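Local coordinates for nitroreductase family protein (Sphingopyxis sp., PDB 7DP1) that reduces nitro groups of dinitroaniline herbicides as an FMN- and NADPH-dependent nitroreductase, at residues F101-A106 with W215-V220; R43-G48 with M154-Q159; Q67-A72 with G182-A187; R27-A32 with A134-F139. The protein carries 1 engineered substitution. All coordinates share one frame; numbering follows the deposited sequence.

Contact 1 of 4, residues F101-A106 with W215-V220. With FMN (flavin mononucleotide), chain C.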
# COMPACT_ATOMS: atom_id res chain seq x y z
N PHE A 101 1.25 19.76 -7.19
CA PHE A 101 0.62 20.99 -7.66
C PHE A 101 0.12 20.82 -9.08
O PHE A 101 -0.88 21.42 -9.46
CB PHE A 101 1.60 22.15 -7.53
CG PHE A 101 1.93 22.47 -6.10
CD1 PHE A 101 0.96 22.98 -5.26
CD2 PHE A 101 3.19 22.21 -5.59
CE1 PHE A 101 1.24 23.25 -3.95
CE2 PHE A 101 3.48 22.49 -4.27
CZ PHE A 101 2.51 23.01 -3.45
N GLY A 102 0.79 19.96 -9.85
CA GLY A 102 0.36 19.62 -11.19
C GLY A 102 -0.99 18.91 -11.21
O GLY A 102 -1.82 19.18 -12.08
N VAL A 103 -1.21 18.01 -10.26
CA VAL A 103 -2.51 17.34 -10.18
C VAL A 103 -3.46 18.36 -9.57
O VAL A 103 -4.67 18.33 -9.81
CB VAL A 103 -2.47 16.03 -9.36
CG1 VAL A 103 -2.14 16.29 -7.89
CG2 VAL A 103 -3.79 15.31 -9.47
N GLY A 104 -2.88 19.27 -8.78
CA GLY A 104 -3.62 20.37 -8.20
C GLY A 104 -4.18 21.25 -9.30
O GLY A 104 -5.29 21.75 -9.20
N GLU A 105 -3.41 21.41 -10.38
CA GLU A 105 -3.85 22.22 -11.52
C GLU A 105 -5.09 21.65 -12.16
O GLU A 105 -6.11 22.34 -12.32
CB GLU A 105 -2.77 22.31 -12.60
CG GLU A 105 -1.47 22.93 -12.19
CD GLU A 105 -0.67 23.46 -13.37
OE1 GLU A 105 -1.29 23.96 -14.34
OE2 GLU A 105 0.57 23.38 -13.33
N ALA A 106 -4.99 20.38 -12.54
CA ALA A 106 -6.05 19.69 -13.26
C ALA A 106 -7.34 19.54 -12.46
O ALA A 106 -8.44 19.64 -13.02
CB ALA A 106 -5.55 18.34 -13.71
N TRP A 215 -11.35 14.62 -15.84
CA TRP A 215 -10.05 15.05 -16.35
C TRP A 215 -9.02 13.93 -16.21
O TRP A 215 -9.05 13.16 -15.25
CB TRP A 215 -9.59 16.31 -15.62
CG TRP A 215 -9.57 16.16 -14.12
CD1 TRP A 215 -10.62 16.32 -13.26
CD2 TRP A 215 -8.45 15.77 -13.31
NE1 TRP A 215 -10.22 16.09 -11.97
CE2 TRP A 215 -8.89 15.74 -11.97
CE3 TRP A 215 -7.12 15.45 -13.59
CZ2 TRP A 215 -8.05 15.40 -10.91
CZ3 TRP A 215 -6.28 15.12 -12.53
CH2 TRP A 215 -6.75 15.10 -11.20
N PRO A 216 -8.12 13.82 -17.19
CA PRO A 216 -7.10 12.77 -17.18
C PRO A 216 -6.06 13.06 -16.11
O PRO A 216 -5.58 14.19 -16.01
CB PRO A 216 -6.50 12.84 -18.58
CG PRO A 216 -6.70 14.25 -18.98
CD PRO A 216 -7.97 14.71 -18.35
N VAL A 217 -5.77 12.06 -15.29
CA VAL A 217 -4.86 12.23 -14.17
C VAL A 217 -3.44 11.81 -14.52
O VAL A 217 -3.20 10.64 -14.82
CB VAL A 217 -5.32 11.43 -12.95
CG1 VAL A 217 -4.50 11.80 -11.73
CG2 VAL A 217 -6.82 11.67 -12.71
N PRO A 218 -2.50 12.75 -14.42
CA PRO A 218 -1.12 12.53 -14.86
C PRO A 218 -0.33 11.56 -13.99
O PRO A 218 -0.58 11.44 -12.80
CB PRO A 218 -0.51 13.93 -14.79
CG PRO A 218 -1.35 14.68 -13.82
CD PRO A 218 -2.73 14.12 -13.92
N ARG A 219 0.64 10.89 -14.59
CA ARG A 219 1.63 10.12 -13.85
C ARG A 219 2.97 10.38 -14.50
O ARG A 219 3.03 10.71 -15.68
CB ARG A 219 1.32 8.63 -13.85
CG ARG A 219 0.10 8.19 -13.03
CD ARG A 219 0.34 8.39 -11.53
NE ARG A 219 -0.73 7.77 -10.75
CZ ARG A 219 -1.94 8.29 -10.61
NH1 ARG A 219 -2.25 9.44 -11.20
NH2 ARG A 219 -2.85 7.65 -9.89
N VAL A 220 4.06 10.24 -13.75
CA VAL A 220 5.37 10.36 -14.37
C VAL A 220 5.61 9.13 -15.24
O VAL A 220 4.94 8.10 -15.07
CB VAL A 220 6.49 10.51 -13.33
CG1 VAL A 220 6.27 11.79 -12.50
CG2 VAL A 220 6.56 9.27 -12.44
N1 FMN C . -7.12 13.56 -2.38
C2 FMN C . -7.77 14.65 -1.84
O2 FMN C . -8.39 15.42 -2.56
N3 FMN C . -7.74 14.88 -0.48
C4 FMN C . -7.05 14.03 0.36
O4 FMN C . -7.05 14.26 1.58
C4A FMN C . -6.39 12.94 -0.20
N5 FMN C . -5.69 12.07 0.61
C5A FMN C . -5.04 10.97 0.07
C6 FMN C . -4.35 10.11 0.93
C7 FMN C . -3.70 9.01 0.42
C7M FMN C . -2.96 8.07 1.32
C8 FMN C . -3.72 8.76 -0.94
C8M FMN C . -3.01 7.54 -1.43
C9 FMN C . -4.40 9.62 -1.81
C9A FMN C . -5.07 10.74 -1.30
N10 FMN C . -5.76 11.62 -2.12
C10 FMN C . -6.42 12.71 -1.57
C1' FMN C . -5.85 11.40 -3.59
C2' FMN C . -4.60 11.77 -4.38
O2' FMN C . -4.57 13.16 -4.58
C3' FMN C . -4.67 11.07 -5.74
O3' FMN C . -4.48 9.70 -5.49
C4' FMN C . -3.61 11.53 -6.73
O4' FMN C . -3.76 12.88 -7.13
C5' FMN C . -3.76 10.67 -7.97
O5' FMN C . -5.05 10.89 -8.49
P FMN C . -5.94 9.58 -8.78
O1P FMN C . -7.35 10.02 -9.08
O2P FMN C . -5.34 8.82 -9.95
O3P FMN C . -5.91 8.69 -7.55

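Contact 2 of 4, residues R43-G48 with M154-Q159. With FMN (flavin mononucleotide), chain D.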
# COMPACT_ATOMS: atom_id res chain seq x y z
N ARG A 43 -7.35 -10.60 1.87
CA ARG A 43 -6.32 -11.45 1.25
C ARG A 43 -5.09 -10.66 0.86
O ARG A 43 -4.15 -11.21 0.29
CB ARG A 43 -6.85 -12.17 0.01
CG ARG A 43 -8.08 -13.06 0.28
CD ARG A 43 -7.82 -14.07 1.40
NE ARG A 43 -6.62 -14.87 1.18
CZ ARG A 43 -6.26 -15.91 1.92
NH1 ARG A 43 -7.07 -16.34 2.88
NH2 ARG A 43 -5.13 -16.56 1.66
N ALA A 44 -5.08 -9.37 1.15
CA ALA A 44 -3.87 -8.59 0.94
C ALA A 44 -2.74 -9.17 1.77
O ALA A 44 -2.97 -9.73 2.86
CB ALA A 44 -4.09 -7.10 1.32
N PRO A 45 -1.51 -9.10 1.24
CA PRO A 45 -0.38 -9.61 2.02
C PRO A 45 0.05 -8.60 3.06
O PRO A 45 -0.33 -7.42 3.01
CB PRO A 45 0.72 -9.81 0.96
CG PRO A 45 0.47 -8.69 0.01
CD PRO A 45 -1.06 -8.49 -0.03
N SER A 46 0.89 -9.05 3.98
CA SER A 46 1.43 -8.15 4.98
C SER A 46 2.66 -8.81 5.55
O SER A 46 2.73 -10.04 5.59
CB SER A 46 0.39 -7.85 6.05
OG SER A 46 -0.01 -9.04 6.71
N GLY A 47 3.63 -8.02 5.98
CA GLY A 47 4.81 -8.58 6.62
C GLY A 47 4.41 -9.47 7.78
O GLY A 47 3.62 -9.05 8.64
N GLY A 48 4.91 -10.70 7.76
CA GLY A 48 4.66 -11.66 8.82
C GLY A 48 3.19 -12.05 8.94
O GLY A 48 2.77 -12.62 9.94
N MET A 154 -0.67 -1.48 5.25
CA MET A 154 -1.98 -0.85 5.18
C MET A 154 -2.32 -0.36 3.76
O MET A 154 -3.47 -0.49 3.30
CB MET A 154 -2.08 0.33 6.18
CG MET A 154 -2.07 -0.10 7.66
SD MET A 154 -2.59 1.21 8.80
CE MET A 154 -1.26 2.39 8.65
N GLY A 155 -1.33 0.21 3.09
CA GLY A 155 -1.50 0.66 1.70
C GLY A 155 -1.89 -0.51 0.82
O GLY A 155 -2.77 -0.41 -0.04
N MET A 156 -1.25 -1.64 1.06
CA MET A 156 -1.55 -2.84 0.27
C MET A 156 -3.01 -3.18 0.44
O MET A 156 -3.71 -3.45 -0.54
CB MET A 156 -0.65 -4.00 0.71
CG MET A 156 0.83 -3.79 0.33
SD MET A 156 1.83 -5.09 1.08
CE MET A 156 3.41 -4.21 1.11
N TRP A 157 -3.47 -3.16 1.68
CA TRP A 157 -4.90 -3.42 1.95
C TRP A 157 -5.81 -2.37 1.33
O TRP A 157 -6.79 -2.69 0.65
CB TRP A 157 -5.17 -3.48 3.45
CG TRP A 157 -6.61 -3.71 3.80
CD1 TRP A 157 -7.25 -4.90 3.81
CD2 TRP A 157 -7.58 -2.72 4.23
NE1 TRP A 157 -8.56 -4.74 4.22
CE2 TRP A 157 -8.79 -3.41 4.48
CE3 TRP A 157 -7.54 -1.34 4.40
CZ2 TRP A 157 -9.97 -2.76 4.91
CZ3 TRP A 157 -8.72 -0.69 4.83
CH2 TRP A 157 -9.92 -1.41 5.07
N LEU A 158 -5.49 -1.11 1.58
CA LEU A 158 -6.30 -0.02 1.07
C LEU A 158 -6.47 -0.06 -0.44
O LEU A 158 -7.57 0.12 -0.96
CB LEU A 158 -5.70 1.34 1.48
CG LEU A 158 -6.67 2.49 1.20
CD1 LEU A 158 -7.92 2.34 2.08
CD2 LEU A 158 -6.00 3.83 1.42
N GLN A 159 -5.36 -0.26 -1.17
CA GLN A 159 -5.46 -0.38 -2.62
C GLN A 159 -6.30 -1.61 -3.01
O GLN A 159 -7.00 -1.59 -4.02
CB GLN A 159 -4.07 -0.48 -3.27
CG GLN A 159 -4.07 -0.76 -4.77
CD GLN A 159 -4.53 0.43 -5.61
OE1 GLN A 159 -5.28 1.32 -5.13
NE2 GLN A 159 -4.11 0.46 -6.86
N1 FMN D . 7.76 -13.63 3.15
C2 FMN D . 8.97 -14.25 3.32
O2 FMN D . 9.02 -15.48 3.27
N3 FMN D . 10.12 -13.51 3.52
C4 FMN D . 10.09 -12.14 3.55
O4 FMN D . 11.15 -11.51 3.72
C4A FMN D . 8.85 -11.50 3.38
N5 FMN D . 8.74 -10.13 3.41
C5A FMN D . 7.52 -9.52 3.20
C6 FMN D . 7.44 -8.14 3.22
C7 FMN D . 6.21 -7.52 3.02
C7M FMN D . 6.14 -6.03 3.01
C8 FMN D . 5.06 -8.27 2.82
C8M FMN D . 3.74 -7.60 2.56
C9 FMN D . 5.15 -9.66 2.81
C9A FMN D . 6.38 -10.28 2.99
N10 FMN D . 6.48 -11.66 2.99
C10 FMN D . 7.70 -12.26 3.18
C1' FMN D . 5.28 -12.55 2.76
C2' FMN D . 4.36 -12.63 3.98
O2' FMN D . 4.87 -13.53 4.92
C3' FMN D . 3.00 -13.08 3.47
O3' FMN D . 2.45 -12.10 2.62
C4' FMN D . 1.99 -13.39 4.58
O4' FMN D . 2.48 -14.52 5.29
C5' FMN D . 0.67 -13.77 3.91
O5' FMN D . 0.88 -14.86 3.01
P FMN D . 0.45 -14.76 1.45
O1P FMN D . 0.98 -16.02 0.80
O2P FMN D . -1.04 -14.69 1.25
O3P FMN D . 1.01 -13.47 0.91

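Contact 3 of 4, residues Q67-A72 with G182-A187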
# COMPACT_ATOMS: atom_id res chain seq x y z
N GLN A 67 -18.37 14.65 11.02
CA GLN A 67 -18.29 15.86 10.21
C GLN A 67 -18.42 17.14 11.01
O GLN A 67 -17.71 18.11 10.76
CB GLN A 67 -19.35 15.83 9.11
CG GLN A 67 -18.96 14.92 7.94
CD GLN A 67 -20.09 14.74 6.94
OE1 GLN A 67 -20.25 15.54 6.03
NE2 GLN A 67 -20.87 13.68 7.12
N ASP A 68 -19.31 17.13 12.01
CA ASP A 68 -19.62 18.32 12.78
C ASP A 68 -18.49 18.65 13.74
O ASP A 68 -18.12 19.80 13.92
CB ASP A 68 -20.92 18.13 13.57
CG ASP A 68 -22.15 18.07 12.68
OD1 ASP A 68 -22.05 18.43 11.48
OD2 ASP A 68 -23.22 17.68 13.18
N ALA A 69 -17.96 17.60 14.36
CA ALA A 69 -16.86 17.74 15.29
C ALA A 69 -15.64 18.32 14.59
O ALA A 69 -15.00 19.23 15.10
CB ALA A 69 -16.53 16.42 15.91
N VAL A 70 -15.33 17.79 13.41
CA VAL A 70 -14.19 18.28 12.67
C VAL A 70 -14.44 19.72 12.17
O VAL A 70 -13.54 20.55 12.17
CB VAL A 70 -13.87 17.36 11.49
CG1 VAL A 70 -12.82 17.99 10.59
CG2 VAL A 70 -13.36 16.00 12.01
N ALA A 71 -15.68 20.02 11.79
CA ALA A 71 -16.02 21.37 11.37
C ALA A 71 -15.78 22.38 12.51
O ALA A 71 -15.35 23.51 12.27
CB ALA A 71 -17.45 21.43 10.90
N ALA A 72 -16.08 21.97 13.73
CA ALA A 72 -15.84 22.81 14.91
C ALA A 72 -14.35 23.14 15.06
O ALA A 72 -14.01 24.25 15.45
CB ALA A 72 -16.35 22.13 16.17
N GLY A 182 -6.82 14.20 13.80
CA GLY A 182 -6.86 12.82 14.25
C GLY A 182 -7.53 12.61 15.59
O GLY A 182 -8.42 11.76 15.72
N ALA A 183 -7.13 13.41 16.58
CA ALA A 183 -7.62 13.26 17.95
C ALA A 183 -9.13 13.42 18.02
O ALA A 183 -9.80 12.66 18.72
CB ALA A 183 -6.95 14.26 18.88
N THR A 184 -9.66 14.42 17.31
CA THR A 184 -11.10 14.63 17.25
C THR A 184 -11.80 13.45 16.59
O THR A 184 -12.78 12.93 17.12
CB THR A 184 -11.46 15.90 16.47
OG1 THR A 184 -11.01 17.05 17.18
CG2 THR A 184 -12.98 15.99 16.28
N VAL A 185 -11.30 13.04 15.44
CA VAL A 185 -11.89 11.90 14.73
C VAL A 185 -11.88 10.66 15.62
O VAL A 185 -12.91 10.01 15.80
CB VAL A 185 -11.14 11.62 13.42
CG1 VAL A 185 -11.72 10.37 12.69
CG2 VAL A 185 -11.15 12.85 12.52
N ARG A 186 -10.72 10.35 16.20
CA ARG A 186 -10.59 9.21 17.10
C ARG A 186 -11.59 9.33 18.24
O ARG A 186 -12.18 8.34 18.65
CB ARG A 186 -9.17 9.07 17.66
CG ARG A 186 -8.17 8.50 16.66
CD ARG A 186 -6.87 8.05 17.32
NE ARG A 186 -5.88 9.11 17.30
CZ ARG A 186 -5.55 9.85 18.35
NH1 ARG A 186 -6.12 9.63 19.53
NH2 ARG A 186 -4.64 10.80 18.21
N ALA A 187 -11.76 10.54 18.77
CA ALA A 187 -12.74 10.75 19.82
C ALA A 187 -14.16 10.40 19.36
O ALA A 187 -14.86 9.64 20.02
CB ALA A 187 -12.68 12.19 20.34

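Contact 4 of 4, residues R27-A32 with A134-F139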
# COMPACT_ATOMS: atom_id res chain seq x y z
N ARG A 27 -26.78 7.94 -3.83
CA ARG A 27 -27.21 6.56 -3.84
C ARG A 27 -26.49 5.84 -2.70
O ARG A 27 -25.27 5.93 -2.59
CB ARG A 27 -26.90 5.93 -5.19
CG ARG A 27 -27.24 4.47 -5.33
CD ARG A 27 -26.87 3.99 -6.72
NE ARG A 27 -27.11 2.57 -6.90
CZ ARG A 27 -26.84 1.90 -8.01
NH1 ARG A 27 -26.34 2.54 -9.06
NH2 ARG A 27 -27.08 0.60 -8.09
N PRO A 28 -27.25 5.17 -1.83
CA PRO A 28 -26.67 4.45 -0.69
C PRO A 28 -25.73 3.35 -1.13
O PRO A 28 -25.81 2.87 -2.26
CB PRO A 28 -27.88 3.86 0.03
CG PRO A 28 -28.97 3.86 -0.99
CD PRO A 28 -28.71 5.07 -1.83
N VAL A 29 -24.83 2.98 -0.24
CA VAL A 29 -23.95 1.86 -0.47
C VAL A 29 -24.50 0.63 0.28
O VAL A 29 -24.84 0.71 1.46
CB VAL A 29 -22.52 2.19 -0.02
CG1 VAL A 29 -21.60 1.03 -0.27
CG2 VAL A 29 -22.04 3.42 -0.76
N ASP A 30 -24.60 -0.48 -0.42
CA ASP A 30 -25.06 -1.73 0.16
C ASP A 30 -24.10 -2.25 1.22
O ASP A 30 -22.98 -2.66 0.89
CB ASP A 30 -25.22 -2.80 -0.92
CG ASP A 30 -25.66 -4.14 -0.36
OD1 ASP A 30 -26.23 -4.16 0.75
OD2 ASP A 30 -25.40 -5.18 -1.00
N ARG A 31 -24.52 -2.22 2.49
CA ARG A 31 -23.70 -2.76 3.59
C ARG A 31 -23.19 -4.17 3.27
O ARG A 31 -22.04 -4.50 3.56
CB ARG A 31 -24.50 -2.82 4.89
CG ARG A 31 -23.75 -3.52 6.03
CD ARG A 31 -24.68 -3.93 7.17
NE ARG A 31 -23.94 -4.31 8.38
CZ ARG A 31 -23.23 -5.42 8.53
NH1 ARG A 31 -22.61 -5.66 9.68
NH2 ARG A 31 -23.13 -6.30 7.54
N ALA A 32 -24.07 -4.98 2.69
CA ALA A 32 -23.73 -6.35 2.29
C ALA A 32 -22.58 -6.42 1.31
O ALA A 32 -21.66 -7.24 1.47
CB ALA A 32 -24.95 -7.03 1.70
N ALA A 134 -19.84 11.77 -0.25
CA ALA A 134 -19.96 10.33 -0.16
C ALA A 134 -20.81 9.94 1.06
O ALA A 134 -20.71 10.57 2.12
CB ALA A 134 -18.61 9.69 -0.08
N PRO A 135 -21.66 8.92 0.90
CA PRO A 135 -22.56 8.45 1.96
C PRO A 135 -21.86 7.62 3.04
O PRO A 135 -22.40 7.49 4.14
CB PRO A 135 -23.57 7.59 1.20
CG PRO A 135 -22.80 7.07 0.04
CD PRO A 135 -21.87 8.20 -0.37
N VAL A 136 -20.69 7.10 2.72
CA VAL A 136 -19.95 6.20 3.61
C VAL A 136 -18.52 6.69 3.77
O VAL A 136 -17.92 7.16 2.81
CB VAL A 136 -19.94 4.74 3.06
CG1 VAL A 136 -18.91 3.88 3.78
CG2 VAL A 136 -21.35 4.11 3.14
N MET A 137 -17.99 6.63 4.98
CA MET A 137 -16.59 7.00 5.19
C MET A 137 -15.87 5.92 6.02
O MET A 137 -16.33 5.57 7.11
CB MET A 137 -16.46 8.36 5.89
CG MET A 137 -15.04 8.72 6.31
SD MET A 137 -13.95 9.04 4.88
CE MET A 137 -14.89 10.37 4.11
N LEU A 138 -14.78 5.40 5.47
CA LEU A 138 -13.93 4.43 6.17
C LEU A 138 -12.72 5.11 6.74
O LEU A 138 -11.96 5.76 6.01
CB LEU A 138 -13.49 3.31 5.21
CG LEU A 138 -12.50 2.26 5.72
CD1 LEU A 138 -12.81 0.93 5.10
CD2 LEU A 138 -11.06 2.65 5.38
N PHE A 139 -12.50 4.91 8.02
CA PHE A 139 -11.31 5.43 8.66
C PHE A 139 -10.37 4.28 8.95
O PHE A 139 -10.69 3.35 9.71
CB PHE A 139 -11.66 6.18 9.94
CG PHE A 139 -12.34 7.49 9.71
CD1 PHE A 139 -11.62 8.57 9.25
CD2 PHE A 139 -13.70 7.64 9.95
CE1 PHE A 139 -12.24 9.80 9.02
CE2 PHE A 139 -14.33 8.85 9.72
CZ PHE A 139 -13.60 9.95 9.26

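Contact 1 of 4, residues F101-A106 with W215-V220
Val-103 and Ala-106, on one side of helix 96-109, pack against the indole of Trp-215 in an apolar contact. It joins that helix to the loop between strands 195-204 and 226-229, beside the ribityl phosphate of FMN. The ring is met on several sides. The methyl CB of Ala-106 reaches Trp-215 CE3 at 3.3 Å, a tight approach, while Ala-106 O lies over the same ring, offset toward its rim. Val-217 CG2 covers the opposite face, again off-centre. At the benzo edge, near the ring plane, Val-103 CG2 abuts Trp-215 CH2 at 3.4 Å. Placed anti to the backbone N, this methyl is the branch that reaches both the indole and FMN O4', the latter also 3.4 Å away. Val-217 CG1 comes equally close to FMN O5', so both valines line the cofactor as well as the tryptophan. Were Trp-215 an alanine, Ala-106 CB and the CG2 atoms of both valines would lose their common surface, and the valines that line FMN would probably be left less firmly backed. Farther along the loop, the guanidinium of Arg-219 lies edge-on to that phosphate. Its NH2 donates to FMN O2P at 2.8 Å in a nearly straight bond (168°), and NH1 adds a weak one. NH1 also bonds Pro-218 O at 3.1 Å, from above the carbonyl plane, which helps fix the guanidinium's rotation. The chemistry is thus divided: apolar packing holds the start of 215-220 against the helix, while Arg-219, with Arg-18 and Arg-22 also bonded to FMN, probably helps offset the phosphate's negative charge.

Contact 2 of 4, residues R43-G48 with M154-Q159
Ala-44 and Pro-45, in the loop after helix 31-41, pack on helix 148-167 of the dimeric FMN-dependent nitroreductase fold, at the edge of a flavin site shared by two subunits. The tight part is buried. Ala-44 CB presses on the helix backbone, 3.8 Å from Trp-157 CA, and the indole of Trp-157 goes on to stack with Trp-53. At the preceding residue of the helix, Met-156 crosses Pro-45 at about a right angle, with Pro-45 CG 4.0 Å from Met-156 SD; Pro-45 O is nearer still to the sulfur, at 3.7 Å. Beyond CG the methionine runs extended (chi2 172°), which carries SD and CE out to the dimethylbenzene end of the isoalloxazine, where SD lies 3.5 Å from FMN C8M. An alanine in place of Met-156 would take away SD and CE, and the methyl end of the flavin and the ring of Pro-45 would probably be less firmly packed. Toward its two ends the loop parts from the helix: Arg-43 and Gly-48, both partly exposed, make no contact with it, and Arg-43 instead bonds Val-217 O of the second subunit. Asp-153 OD1 holds Gly-47 by its amide, and that same Gly-47 N lies 3.4 Å from FMN C8M.

Contact 3 of 4, residues Q67-A72 with G182-A187
Ala-69 and Thr-184 meet methyl to methyl where helix 60-74 packs on helix 182-189, a near-antiparallel helix pair of the nitroreductase fold. The short segments run at 154° to each other, with axes 9.4 Å apart at closest approach, and small side chains fill the seam. Thr-184 CG2 touches Ala-69 CB at 3.6 Å and also leans on the backbone of the facing helix, 4.1 Å from Val-70 N. Alongside this pair, Val-70 and Val-185 each offer one methyl, their CG2 atoms meeting at 3.9 Å. No hydrogen bond spans the two segments, so they meet through apolar packing. The two branches of Thr-184 are used differently: with chi1 at -67°, OG1 lies beside its own backbone N and CG2 is anti to that N, which turns the methyl to the alanine while the hydroxyl is used elsewhere. Gln-82 OE1 pairs with that hydroxyl in a hydrogen bond, which helps hold the rotation of the side chain. Farther out, Val-70 also packs on Tyr-129, Trp-178 and Tyr-181 of neighbouring loops. The flavin is about 11 Å from the Val-70 side chain, so this is structural packing rather than part of the pocket. Helix 182-189 is tied down on another flank by Arg-186, whose guanidinium forms a salt bridge with Glu-84. That flat group is also backed from within the helix: Ala-183 CA lies 3.8 Å above the plane of the Arg-186 guanidinium, offset toward its rim.

Contact 4 of 4, residues R27-A32 with A134-F139
Val-29 and Val-136 adopt nearly the same side-chain torsion, CG1 anti to the backbone N (chi1 -179° and 166°), which turns CG2 of each toward the other segment, with Val-29 CB also in touch. The two valines cross at about a right angle: Val-136 CG2 sits 3.9 Å from Val-29 CB and 4.0 Å from Val-29 CG2. That second methyl is shared, for it also touches Pro-135 CG at 3.8 Å, again with the side chains nearly perpendicular. The proline ring thus presents a single corner to the loop, with Val-29 CG2 and the carbonyl Arg-27 O both 3.8 Å from Pro-135 CG. Nothing polar links the segments; the carbonyls turn to other partners, Pro-135 O accepting from Thr-59 OG1 and Ala-134 O from Trp-63 NE1. Leu-34, in the first turn of helix 31-41, touches both valines and extends the apolar patch. Just before that helix, Asp-30 is the N-cap, its OD1 taking a weak, bent bond from Ala-32 N (3.0 Å, 137°). The cap marks where the loop becomes helix directly after the valine contact. On the strand side, Val-136 is hydrogen-bonded through its backbone to Ile-203, and Met-137 to Val-58, which places strand 136-143 between strands 195-204 and 54-59. The arrangement is that of the nitroreductase alpha+beta fold, in which a helix and its leading loop cover one face of a central antiparallel sheet.

All four contacts rest on apolar packing without a hydrogen bond across their segments, yet their surroundings differ. Contacts 1 and 2 are buried and line flavin pockets, so phosphate, ribityl or ring atoms of FMN complete their packing; only contact 1 adds a charged group bound to the phosphate. Contacts 3 and 4 are partly buried and line no flavin pocket, a helix pair in one case and a loop on a strand start in the other. Contact 4 also reaches the second subunit, through Arg-31; contact 3 does not. Phe-139 CE1 packs 3.8 Å from Val-185 CG1, and Leu-138 meets Trp-157, so strand 136-143 touches elements of both contact 3 and contact 2.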